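Local coordinates for protein Zn-dependent hydrolase, glyoxylase (Echinicola vietnamensis, PDB 6T5K) that probably hydrolyses beta-lactam antibiotics to substituted beta-amino acids, as a zinc-dependent class B metallo-beta-lactamase of the periplasm, at residues Ser36-Val41 with Val61-Glu66; Asn57-Ile62 with Asp175-Gly180; Glu66-Asp71 with Leu147-Lys152. One frame throughout, in Å; residues are numbered along the deposited sequence. Where two conformers were deposited one is given.

Contact 1 (Ser36-Val41 with Val61-Glu66)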
loop_
_atom_site.group_PDB
_atom_site.type_symbol
_atom_site.label_atom_id
_atom_site.label_comp_id
_atom_site.label_asym_id
_atom_site.label_seq_id
_atom_site.Cartn_x
_atom_site.Cartn_y
_atom_site.Cartn_z
ATOM N N SER A 36 7.097 -8.936 -9.114
ATOM C CA SER A 36 6.444 -9.339 -10.355
ATOM C C SER A 36 7.066 -8.502 -11.457
ATOM O O SER A 36 7.853 -7.589 -11.173
ATOM C CB SER A 36 4.921 -9.128 -10.291
ATOM O OG SER A 36 4.572 -7.763 -10.376
ATOM N N PRO A 37 6.704 -8.748 -12.718
ATOM C CA PRO A 37 7.353 -7.964 -13.790
ATOM C C PRO A 37 7.278 -6.463 -13.604
ATOM O O PRO A 37 8.242 -5.761 -13.943
ATOM C CB PRO A 37 6.645 -8.445 -15.065
ATOM C CG PRO A 37 6.309 -9.869 -14.748
ATOM C CD PRO A 37 5.906 -9.860 -13.272
ATOM N N HIS A 38 6.169 -5.955 -13.064
ATOM C CA HIS A 38 5.970 -4.527 -12.929
ATOM C C HIS A 38 5.720 -4.054 -11.507
ATOM O O HIS A 38 5.432 -2.872 -11.321
ATOM C CB HIS A 38 4.791 -4.071 -13.796
ATOM C CG HIS A 38 4.962 -4.394 -15.235
ATOM N ND1 HIS A 38 4.453 -5.545 -15.798
ATOM C CD2 HIS A 38 5.604 -3.734 -16.229
ATOM C CE1 HIS A 38 4.781 -5.586 -17.076
ATOM N NE2 HIS A 38 5.490 -4.510 -17.361
ATOM N N THR A 39 5.761 -4.920 -10.501
ATOM C CA THR A 39 5.474 -4.462 -9.153
ATOM C C THR A 39 6.587 -4.826 -8.188
ATOM O O THR A 39 7.333 -5.798 -8.374
ATOM C CB THR A 39 4.098 -4.913 -8.579
ATOM O OG1 THR A 39 4.152 -6.266 -8.110
ATOM C CG2 THR A 39 3.009 -4.737 -9.609
ATOM N N TYR A 40 6.700 -3.978 -7.177
ATOM C CA TYR A 40 7.776 -4.004 -6.205
ATOM C C TYR A 40 7.177 -3.735 -4.830
ATOM O O TYR A 40 6.184 -3.011 -4.694
ATOM C CB TYR A 40 8.775 -2.871 -6.484
ATOM C CG TYR A 40 9.405 -2.904 -7.848
ATOM C CD1 TYR A 40 8.647 -2.665 -8.999
ATOM C CD2 TYR A 40 10.747 -3.228 -8.003
ATOM C CE1 TYR A 40 9.218 -2.729 -10.253
ATOM C CE2 TYR A 40 11.337 -3.255 -9.252
ATOM C CZ TYR A 40 10.556 -3.031 -10.377
ATOM O OH TYR A 40 11.121 -3.072 -11.630
ATOM N N VAL A 41 7.775 -4.320 -3.804
ATOM C CA VAL A 41 7.412 -4.002 -2.430
ATOM C C VAL A 41 8.508 -3.122 -1.841
ATOM O O VAL A 41 9.699 -3.431 -1.979
ATOM C CB VAL A 41 7.210 -5.274 -1.592
ATOM C CG1 VAL A 41 6.830 -4.920 -0.186
ATOM C CG2 VAL A 41 6.178 -6.190 -2.240
ATOM N N VAL A 61 4.453 0.374 -8.559
ATOM C CA VAL A 61 4.179 -0.161 -9.882
ATOM C C VAL A 61 5.011 0.642 -10.861
ATOM O O VAL A 61 4.985 1.872 -10.813
ATOM C CB VAL A 61 2.686 -0.062 -10.212
ATOM C CG1 VAL A 61 2.404 -0.685 -11.587
ATOM C CG2 VAL A 61 1.892 -0.721 -9.096
ATOM N N ILE A 62 5.765 -0.050 -11.720
ATOM C CA ILE A 62 6.656 0.586 -12.691
ATOM C C ILE A 62 6.360 0.011 -14.070
ATOM O O ILE A 62 6.378 -1.211 -14.261
ATOM C CB ILE A 62 8.141 0.394 -12.327
ATOM C CG1 ILE A 62 8.414 0.904 -10.908
ATOM C CG2 ILE A 62 9.027 1.128 -13.323
ATOM C CD1 ILE A 62 9.855 0.699 -10.410
ATOM N N SER A 63 6.117 0.886 -15.042
ATOM C CA SER A 63 5.948 0.428 -16.418
ATOM C C SER A 63 6.316 1.574 -17.338
ATOM O O SER A 63 5.921 2.718 -17.097
ATOM C CB SER A 63 4.499 -0.015 -16.686
ATOM O OG SER A 63 4.338 -0.706 -17.920
ATOM N N ASP A 64 7.067 1.252 -18.390
ATOM C CA ASP A 64 7.401 2.214 -19.432
ATOM C C ASP A 64 8.012 3.500 -18.882
ATOM O O ASP A 64 7.697 4.601 -19.335
ATOM C CB ASP A 64 6.169 2.493 -20.289
ATOM C CG ASP A 64 5.404 1.214 -20.620
ATOM O OD1 ASP A 64 5.964 0.363 -21.358
ATOM O OD2 ASP A 64 4.258 1.053 -20.107
ATOM N N GLY A 65 8.896 3.363 -17.893
ATOM C CA GLY A 65 9.613 4.492 -17.337
ATOM C C GLY A 65 8.816 5.350 -16.398
ATOM O O GLY A 65 9.285 6.439 -16.032
ATOM N N GLU A 66 7.640 4.895 -15.978
ATOM C CA GLU A 66 6.785 5.635 -15.069
ATOM C C GLU A 66 6.470 4.774 -13.857
ATOM O O GLU A 66 6.521 3.547 -13.918
ATOM C CB GLU A 66 5.485 6.054 -15.778
ATOM C CG GLU A 66 5.753 6.916 -17.001
ATOM C CD GLU A 66 4.508 7.426 -17.716
ATOM O OE1 GLU A 66 3.403 7.285 -17.160
ATOM O OE2 GLU A 66 4.660 7.984 -18.828
#
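Ile-62 CD1 lies over one face of the Tyr-40 ring, 3.5 Å from Tyr-40 CE1. This is a CH-pi contact. The methyl stands off the ring centre, toward the rim, and the two side chains are roughly perpendicular. Tyr-40 CG is anti to its carbonyl carbon (chi1 -59°), which turns the ring back along the strand toward Ile-62. The His-38 ring is met differently. Ile-62 O lies at its edge, in the ring plane, 3.3 Å from His-38 CD2. Ser-63 OG approaches the same ring obliquely, and Lys-152 also packs on it.

The backbones join by one nearly straight hydrogen bond, from Ile-62 N to His-38 O at 2.9 Å. The same carbonyl oxygen takes a CA-H...O contact from Val-61. Thr-39 and Val-61 form an antiparallel, non-hydrogen-bonded pair. Their side chains lie side by side, and both rest on Phe-172. Thr-39 OG1 donates to Ser-36 OG at 2.7 Å, while Ser-36 OG also bonds Asp-175.

The contact is the open end of the hairpin of strands 39-48 and 54-63. Since the backbone tie rests on a single oxygen, the side-chain pairs Tyr-40 with Ile-62 and Thr-39 with Val-61 carry the rest.

Contact 2 (Asn57-Ile62 with Asp175-Gly180)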
loop_
_atom_site.group_PDB
_atom_site.type_symbol
_atom_site.label_atom_id
_atom_site.label_comp_id
_atom_site.label_asym_id
_atom_site.label_seq_id
_atom_site.Cartn_x
_atom_site.Cartn_y
_atom_site.Cartn_z
ATOM N N ASN A 57 4.985 -2.309 4.693
ATOM C CA ASN A 57 5.074 -2.484 3.257
ATOM C C ASN A 57 4.314 -1.393 2.510
ATOM O O ASN A 57 3.242 -0.961 2.933
ATOM C CB ASN A 57 4.464 -3.818 2.825
ATOM C CG ASN A 57 5.152 -4.994 3.437
ATOM O OD1 ASN A 57 6.364 -4.966 3.740
ATOM N ND2 ASN A 57 4.392 -6.062 3.623
ATOM N N GLY A 58 4.877 -0.972 1.382
ATOM C CA GLY A 58 4.112 -0.348 0.328
ATOM C C GLY A 58 4.442 -1.019 -0.990
ATOM O O GLY A 58 5.208 -1.987 -1.049
ATOM N N MET A 59 3.859 -0.486 -2.049
ATOM C CA MET A 59 4.014 -1.070 -3.375
ATOM C C MET A 59 4.463 0.030 -4.328
ATOM O O MET A 59 4.053 1.178 -4.188
ATOM C CB MET A 59 2.693 -1.690 -3.873
ATOM C CG MET A 59 2.797 -2.274 -5.294
ATOM S SD MET A 59 1.335 -3.237 -5.791
ATOM C CE MET A 59 0.148 -1.938 -6.087
ATOM N N ILE A 60 5.303 -0.330 -5.284
ATOM C CA ILE A 60 5.615 0.505 -6.432
ATOM C C ILE A 60 5.202 -0.271 -7.668
ATOM O O ILE A 60 5.560 -1.445 -7.812
ATOM C CB ILE A 60 7.113 0.845 -6.520
ATOM C CG1 ILE A 60 7.679 1.202 -5.159
ATOM C CG2 ILE A 60 7.317 2.002 -7.512
ATOM C CD1 ILE A 60 9.165 1.275 -5.165
ATOM N N VAL A 61 4.453 0.374 -8.559
ATOM C CA VAL A 61 4.179 -0.161 -9.882
ATOM C C VAL A 61 5.011 0.642 -10.861
ATOM O O VAL A 61 4.985 1.872 -10.813
ATOM C CB VAL A 61 2.686 -0.062 -10.212
ATOM C CG1 VAL A 61 2.404 -0.685 -11.587
ATOM C CG2 VAL A 61 1.892 -0.721 -9.096
ATOM N N ILE A 62 5.765 -0.050 -11.720
ATOM C CA ILE A 62 6.656 0.586 -12.691
ATOM C C ILE A 62 6.360 0.011 -14.070
ATOM O O ILE A 62 6.378 -1.211 -14.261
ATOM C CB ILE A 62 8.141 0.394 -12.327
ATOM C CG1 ILE A 62 8.414 0.904 -10.908
ATOM C CG2 ILE A 62 9.027 1.128 -13.323
ATOM C CD1 ILE A 62 9.855 0.699 -10.410
ATOM N N ASP A 175 -0.309 -7.812 -13.805
ATOM C CA ASP A 175 0.414 -8.866 -13.106
ATOM C C ASP A 175 -0.482 -9.585 -12.095
ATOM O O ASP A 175 0.028 -10.426 -11.330
ATOM C CB ASP A 175 1.634 -8.288 -12.354
ATOM C CG ASP A 175 2.718 -7.728 -13.265
ATOM O OD1 ASP A 175 2.622 -7.782 -14.509
ATOM O OD2 ASP A 175 3.700 -7.190 -12.684
ATOM N N GLN A 176 -1.761 -9.232 -12.019
ATOM C CA GLN A 176 -2.698 -9.817 -11.043
ATOM C C GLN A 176 -2.131 -9.687 -9.613
ATOM O O GLN A 176 -2.029 -10.644 -8.838
ATOM C CB GLN A 176 -3.095 -11.264 -11.400
ATOM C CG GLN A 176 -4.187 -11.358 -12.411
ATOM C CD GLN A 176 -5.577 -10.785 -11.935
ATOM O OE1 GLN A 176 -5.846 -10.620 -10.781
ATOM N NE2 GLN A 176 -6.455 -10.542 -12.894
ATOM N N VAL A 177 -1.828 -8.413 -9.268
ATOM C CA VAL A 177 -1.248 -8.062 -7.982
ATOM C C VAL A 177 -2.197 -7.150 -7.229
ATOM O O VAL A 177 -2.703 -6.165 -7.774
ATOM C CB VAL A 177 0.098 -7.338 -8.174
ATOM C CG1 VAL A 177 0.675 -6.875 -6.815
ATOM C CG2 VAL A 177 1.083 -8.225 -8.872
ATOM N N LEU A 178 -2.357 -7.426 -5.951
ATOM C CA LEU A 178 -3.141 -6.586 -5.072
ATOM C C LEU A 178 -2.242 -6.070 -3.970
ATOM O O LEU A 178 -1.602 -6.871 -3.271
ATOM C CB LEU A 178 -4.265 -7.396 -4.402
ATOM C CG LEU A 178 -5.224 -6.561 -3.543
ATOM C CD1 LEU A 178 -6.350 -6.021 -4.396
ATOM C CD2 LEU A 178 -5.792 -7.348 -2.373
ATOM N N PHE A 179 -2.243 -4.745 -3.781
ATOM C CA PHE A 179 -1.710 -4.147 -2.565
ATOM C C PHE A 179 -2.882 -4.014 -1.593
ATOM O O PHE A 179 -3.759 -3.152 -1.767
ATOM C CB PHE A 179 -1.031 -2.801 -2.784
ATOM C CG PHE A 179 -0.470 -2.252 -1.514
ATOM C CD1 PHE A 179 0.601 -2.871 -0.900
ATOM C CD2 PHE A 179 -1.046 -1.152 -0.905
ATOM C CE1 PHE A 179 1.089 -2.398 0.303
ATOM C CE2 PHE A 179 -0.576 -0.679 0.297
ATOM C CZ PHE A 179 0.515 -1.286 0.897
ATOM N N GLY A 180 -2.913 -4.891 -0.579
ATOM C CA GLY A 180 -4.001 -4.891 0.382
ATOM C C GLY A 180 -3.848 -3.872 1.481
ATOM O O GLY A 180 -4.835 -3.519 2.121
#
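Met-59 and Phe-179 run antiparallel alongside one another and form the tight part of this contact. Met-59 CE reaches Phe-179 CB at 3.6 Å. Met-59 CB sits 3.8 Å from Phe-179 CD1, and the backbone N of Met-59 lies above the outer part of one ring face. The Met-59 chain runs out extended and then bends at its last torsion (chi3 74°). The bend sets the methyl against Phe-179, while Met-59 SD touches Val-177 CG1 at 3.8 Å.

At the far end of the ring the backbone does the touching. Asn-57 O meets the ring edge near its plane, 3.4 Å from Phe-179 CZ. Gly-58 CA lies 3.7 Å from Phe-179 CE1.

The strand segments run roughly antiparallel, 144° between directions, with their axes 7.9 Å apart at closest. They draw apart toward Asp-175, and the contact is looser there. Gln-176 is partly exposed; it and Val-177 together face Phe-172 as a G1 beta bulge. Asp-175 is buried, and its OD2 is bonded by Ser-36 OG and His-38 N.

Asn-57 ND2 is held by Pro-221 O and Gly-224 O, and its side chain is about 5 Å from that of the zinc ligand His-223. Met-59, Val-177 and Phe-179 fill the space between two sheets packed face to face near the zinc site, as in the alpha-beta/beta-alpha sandwich of the metallo-beta-lactamase fold.

Contact 3 (Glu66-Asp71 with Leu147-Lys152). With EDO (1,2-ethanediol), chain E.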
loop_
_atom_site.group_PDB
_atom_site.type_symbol
_atom_site.label_atom_id
_atom_site.label_comp_id
_atom_site.label_asym_id
_atom_site.label_seq_id
_atom_site.Cartn_x
_atom_site.Cartn_y
_atom_site.Cartn_z
ATOM N N GLU A 66 7.640 4.895 -15.978
ATOM C CA GLU A 66 6.785 5.635 -15.069
ATOM C C GLU A 66 6.470 4.774 -13.857
ATOM O O GLU A 66 6.521 3.547 -13.918
ATOM C CB GLU A 66 5.485 6.054 -15.778
ATOM C CG GLU A 66 5.753 6.916 -17.001
ATOM C CD GLU A 66 4.508 7.426 -17.716
ATOM O OE1 GLU A 66 3.403 7.285 -17.160
ATOM O OE2 GLU A 66 4.660 7.984 -18.828
ATOM N N ALA A 67 6.173 5.436 -12.744
ATOM C CA ALA A 67 5.922 4.734 -11.499
ATOM C C ALA A 67 4.790 5.379 -10.717
ATOM O O ALA A 67 4.583 6.597 -10.757
ATOM C CB ALA A 67 7.176 4.741 -10.634
ATOM N N VAL A 68 4.035 4.531 -10.015
ATOM C CA VAL A 68 3.082 4.981 -9.006
ATOM C C VAL A 68 3.390 4.272 -7.698
ATOM O O VAL A 68 3.670 3.075 -7.691
ATOM C CB VAL A 68 1.644 4.685 -9.455
ATOM C CG1 VAL A 68 0.673 4.897 -8.299
ATOM C CG2 VAL A 68 1.289 5.525 -10.697
ATOM N N VAL A 69 3.379 5.018 -6.599
ATOM C CA VAL A 69 3.706 4.485 -5.283
ATOM C C VAL A 69 2.443 4.386 -4.431
ATOM O O VAL A 69 1.639 5.322 -4.383
ATOM C CB VAL A 69 4.765 5.364 -4.600
ATOM C CG1 VAL A 69 5.071 4.853 -3.201
ATOM C CG2 VAL A 69 6.020 5.448 -5.447
ATOM N N PHE A 70 2.295 3.259 -3.746
ATOM C CA PHE A 70 1.249 3.040 -2.758
ATOM C C PHE A 70 1.907 3.015 -1.397
ATOM O O PHE A 70 2.750 2.150 -1.135
ATOM C CB PHE A 70 0.525 1.715 -2.997
ATOM C CG PHE A 70 -0.431 1.772 -4.148
ATOM C CD1 PHE A 70 0.032 1.717 -5.445
ATOM C CD2 PHE A 70 -1.810 1.931 -3.935
ATOM C CE1 PHE A 70 -0.839 1.801 -6.495
ATOM C CE2 PHE A 70 -2.652 2.040 -4.989
ATOM C CZ PHE A 70 -2.170 1.936 -6.270
ATOM N N ASP A 71 1.508 3.968 -0.558
ATOM C CA ASP A 71 1.999 4.221 0.792
ATOM C C ASP A 71 3.400 4.815 0.784
ATOM O O ASP A 71 4.261 4.453 -0.034
ATOM C CB ASP A 71 1.967 2.987 1.684
ATOM C CG ASP A 71 0.570 2.627 2.153
ATOM O OD1 ASP A 71 -0.413 3.268 1.727
ATOM O OD2 ASP A 71 0.465 1.667 2.951
ATOM N N LEU A 147 -5.172 5.316 -12.142
ATOM C CA LEU A 147 -3.921 6.053 -12.246
ATOM C C LEU A 147 -3.075 5.430 -13.345
ATOM O O LEU A 147 -2.706 4.249 -13.271
ATOM C CB LEU A 147 -3.165 6.047 -10.926
ATOM C CG LEU A 147 -3.817 6.837 -9.816
ATOM C CD1 LEU A 147 -3.083 6.574 -8.516
ATOM C CD2 LEU A 147 -3.858 8.320 -10.109
ATOM N N LYS A 148 -2.741 6.243 -14.338
ATOM C CA LYS A 148 -1.910 5.801 -15.439
ATOM C C LYS A 148 -0.488 5.544 -14.959
ATOM O O LYS A 148 0.094 6.326 -14.191
ATOM C CB LYS A 148 -1.921 6.874 -16.528
ATOM C CG LYS A 148 -1.154 6.549 -17.780
ATOM C CD LYS A 148 -1.230 7.684 -18.797
ATOM C CE LYS A 148 -0.479 7.378 -20.088
ATOM N NZ LYS A 148 -1.159 6.243 -20.833
ATOM N N VAL A 149 0.067 4.432 -15.434
ATOM C CA VAL A 149 1.459 4.054 -15.213
ATOM C C VAL A 149 1.982 3.635 -16.584
ATOM O O VAL A 149 1.769 2.499 -17.019
ATOM C CB VAL A 149 1.619 2.911 -14.203
ATOM C CG1 VAL A 149 3.110 2.679 -13.963
ATOM C CG2 VAL A 149 0.881 3.193 -12.887
ATOM N N GLY A 150 2.624 4.546 -17.297
ATOM C CA GLY A 150 3.061 4.193 -18.636
ATOM C C GLY A 150 1.880 3.798 -19.499
ATOM O O GLY A 150 0.876 4.517 -19.573
ATOM N N THR A 151 1.979 2.621 -20.133
ATOM C CA THR A 151 0.924 2.131 -21.002
ATOM C C THR A 151 -0.112 1.332 -20.244
ATOM O O THR A 151 -1.034 0.794 -20.856
ATOM C CB THR A 151 1.500 1.258 -22.122
ATOM O OG1 THR A 151 2.166 0.096 -21.595
ATOM C CG2 THR A 151 2.473 2.063 -22.937
ATOM N N LYS A 152 0.036 1.233 -18.941
ATOM C CA LYS A 152 -0.843 0.452 -18.094
ATOM C C LYS A 152 -1.524 1.385 -17.109
ATOM O O LYS A 152 -1.357 2.614 -17.154
ATOM C CB LYS A 152 -0.021 -0.618 -17.371
ATOM C CG LYS A 152 0.624 -1.597 -18.332
ATOM C CD LYS A 152 1.446 -2.649 -17.617
ATOM C CE LYS A 152 2.293 -3.484 -18.567
ATOM N NZ LYS A 152 1.413 -4.129 -19.597
HETATM C C1 EDO E . -1.280 9.279 -12.849
HETATM O O1 EDO E . -0.446 8.879 -13.923
HETATM C C2 EDO E . -2.477 10.033 -13.431
HETATM O O2 EDO E . -3.405 9.108 -14.031
#
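Val-68 and Val-149 cross at a slant, with Val-68 CG2 pressed on Val-149 CG2. At 3.2 Å this methyl pair is tighter than usual, but Val-149 was deposited in two conformers, so the closeness is doubtful. In this conformer Val-149 CG1 points to the backbone near Glu-66 O. The other Val-68 branch turns to Leu-147. These two side chains stand nearly square to each other, with Val-68 CG1 4.1 Å from Leu-147 CD1.

Glu-66 lies alongside Gly-150, its chain stretched out past CG (chi2 -177°). Its OE1 accepts the N-H of Gly-150, N to OE1 2.9 Å, from above the carboxylate plane, 64° out of it. Asn-94 ND2 bonds the same OE1 and also Lys-148 O, linking both segments. The type II' turn from Val-149 to Lys-152 carries the Gly-150 N-H. Lys-148, just before the turn, curls its NZ back to Gly-150 O (3.0 Å). A 1,2-ethanediol, probably from the crystallisation liquor, accepts from Lys-148 N and donates to Lys-148 O.

The contact joins strand 66-70 of the larger sheet to strand 144-149 at the edge of the smaller one. Strand 92-98 flanks strand 66-70, while Val-154 of strand 152-157 packs on Val-68 and Leu-147.

Overall arrangement
From the N terminus, contact 1 comes first. It closes the whole hairpin of strands 39-48 and 54-63 at its open end. Contact 2 opens on strand 54-63, where contact 1 is closing, and Val-61 and Ile-62 belong to both. Its loop spans more than a hundred residues. The chain then turns at Ser-63 to Glu-66 into strand 66-70, where contact 3 opens, nested inside the loop of contact 2. Glu-66 belongs to contacts 1 and 3. Contact 1 lies within the larger sheet. Contacts 2 and 3 tie that sheet to the smaller one, at strands 177-181 and 144-149. Backbone bonds Met-59 to Phe-70 and Val-61 to Val-68 join contacts 2 and 3.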